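Tripartite terminase subunit 3 (Human herpesvirus 5, PDB 3N4P) supplies the large subunit of the viral DNA-packaging motor, its C-terminal nuclease domain, present here, being the part that cuts DNA. Local coordinates at residues 83-88 with 262-267. Sequence-based numbering, arbitrary orientation.
Sequences AAVGAY and IMATYL
V85 leans from its strand against A264 and T265 of the helix, both of its branches pressing on the A264 methyl. From CB, which points at the helix, CG2 runs to 3.9 Å from A264 CB and lies equally near A264 O. CG1, set anti to the carbonyl carbon (chi1 -42°), is 4.1 Å from A264 CB and also meets CG2 of T265, the two side chains crossing at about a right angle. Two residues back, on the same face of the strand, A83 brings its CB to 4.4 Å from A264 CB. The alanines permit close approach, the axes of segments 83-88 and 262-267 coming within 7.8 Å at -33°; beta-branched valine suits an extended strand and reaches the threonine methyl. No hydrogen bond joins the segments: T265 OG1 lies 2.8 Å from I262 O and also within hydrogen-bonding reach of V261 O, keeping the hydroxyl occupied by its own helix. This is buried helix-on-sheet packing in the RNase H-like nuclease fold of terminases, with A83 about 10 Å from the side chains of predicted active-site residues D68 and D256. Helix 256-267 covers strand 80-88, itself hydrogen-bonded between strands 62-67 and 91-100, while helix 187-200 touches I262, M263 and Y266.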
loop_
_atom_site.group_PDB
_atom_site.type_symbol
_atom_site.label_atom_id
_atom_site.label_comp_id
_atom_site.label_asym_id
_atom_site.label_seq_id
_atom_site.Cartn_x
_atom_site.Cartn_y
_atom_site.Cartn_z
ATOM N N ALA B 83 -1.981 9.852 17.596
ATOM C CA ALA B 83 -1.668 8.763 16.706
ATOM C C ALA B 83 -2.056 7.446 17.341
ATOM O O ALA B 83 -1.931 7.224 18.562
ATOM C CB ALA B 83 -0.160 8.744 16.359
ATOM N N ALA B 84 -2.464 6.540 16.459
ATOM C CA ALA B 84 -2.937 5.230 16.837
ATOM C C ALA B 84 -2.294 4.225 15.899
ATOM O O ALA B 84 -2.554 4.273 14.676
ATOM C CB ALA B 84 -4.472 5.183 16.723
ATOM N N VAL B 85 -1.478 3.329 16.498
ATOM C CA VAL B 85 -0.679 2.292 15.838
ATOM C C VAL B 85 -0.809 0.875 16.442
ATOM O O VAL B 85 -1.181 0.712 17.609
ATOM C CB VAL B 85 0.813 2.680 15.768
ATOM C CG1 VAL B 85 0.988 4.171 15.383
ATOM C CG2 VAL B 85 1.417 2.466 17.068
ATOM N N GLY B 86 -0.547 -0.160 15.625
ATOM C CA GLY B 86 -0.644 -1.573 16.035
ATOM C C GLY B 86 0.393 -2.359 15.228
ATOM O O GLY B 86 0.798 -1.916 14.142
ATOM N N ALA B 87 0.749 -3.543 15.687
ATOM C CA ALA B 87 1.740 -4.307 15.011
ATOM C C ALA B 87 1.157 -5.109 13.853
ATOM O O ALA B 87 -0.002 -5.546 13.887
ATOM C CB ALA B 87 2.487 -5.173 15.992
ATOM N N TYR B 88 1.995 -5.298 12.824
ATOM C CA TYR B 88 1.713 -6.318 11.825
ATOM C C TYR B 88 2.987 -7.046 11.488
ATOM O O TYR B 88 3.892 -6.421 10.959
ATOM C CB TYR B 88 1.050 -5.720 10.567
ATOM C CG TYR B 88 0.966 -6.740 9.488
ATOM C CD1 TYR B 88 0.115 -7.840 9.626
ATOM C CD2 TYR B 88 1.803 -6.678 8.350
ATOM C CE1 TYR B 88 0.065 -8.804 8.659
ATOM C CE2 TYR B 88 1.754 -7.663 7.393
ATOM C CZ TYR B 88 0.881 -8.730 7.558
ATOM O OH TYR B 88 0.814 -9.750 6.622
ATOM N N ILE B 262 5.952 8.968 16.351
ATOM C CA ILE B 262 7.207 8.467 16.880
ATOM C C ILE B 262 6.997 7.806 18.281
ATOM O O ILE B 262 7.508 6.740 18.541
ATOM C CB ILE B 262 8.250 9.606 16.884
ATOM C CG1 ILE B 262 8.608 9.957 15.439
ATOM C CG2 ILE B 262 9.537 9.218 17.648
ATOM C CD1 ILE B 262 9.507 11.124 15.268
ATOM N N MET B 263 6.155 8.393 19.123
ATOM C CA MET B 263 6.011 7.938 20.486
ATOM C C MET B 263 5.046 6.767 20.584
ATOM O O MET B 263 5.313 5.814 21.296
ATOM C CB MET B 263 5.583 9.080 21.395
ATOM C CG MET B 263 6.556 10.182 21.499
ATOM S SD MET B 263 8.256 9.651 22.054
ATOM C CE MET B 263 9.033 11.204 21.621
ATOM N N ALA B 264 3.946 6.804 19.860
ATOM C CA ALA B 264 3.100 5.620 19.874
ATOM C C ALA B 264 3.919 4.405 19.419
ATOM O O ALA B 264 3.820 3.337 20.027
ATOM C CB ALA B 264 1.841 5.809 19.016
ATOM N N THR B 265 4.713 4.553 18.367
ATOM C CA THR B 265 5.494 3.415 17.859
ATOM C C THR B 265 6.511 2.937 18.896
ATOM O O THR B 265 6.605 1.746 19.166
ATOM C CB THR B 265 6.146 3.724 16.473
ATOM O OG1 THR B 265 7.055 4.834 16.574
ATOM C CG2 THR B 265 5.068 4.111 15.477
ATOM N N TYR B 266 7.222 3.872 19.512
ATOM C CA TYR B 266 8.133 3.618 20.596
ATOM C C TYR B 266 7.522 2.880 21.819
ATOM O O TYR B 266 8.145 1.938 22.361
ATOM C CB TYR B 266 8.683 4.955 21.049
ATOM C CG TYR B 266 9.765 4.889 22.083
ATOM C CD1 TYR B 266 11.029 4.345 21.760
ATOM C CD2 TYR B 266 9.559 5.407 23.372
ATOM C CE1 TYR B 266 12.046 4.286 22.679
ATOM C CE2 TYR B 266 10.598 5.370 24.316
ATOM C CZ TYR B 266 11.833 4.792 23.955
ATOM O OH TYR B 266 12.880 4.727 24.843
ATOM N N LEU B 267 6.335 3.293 22.287
ATOM C CA LEU B 267 5.836 2.632 23.466
ATOM C C LEU B 267 5.222 1.282 23.121
ATOM O O LEU B 267 4.827 0.567 24.013
ATOM C CB LEU B 267 4.854 3.474 24.249
ATOM C CG LEU B 267 5.050 4.711 25.130
ATOM C CD1 LEU B 267 6.472 5.019 25.629
ATOM C CD2 LEU B 267 4.426 5.890 24.497
#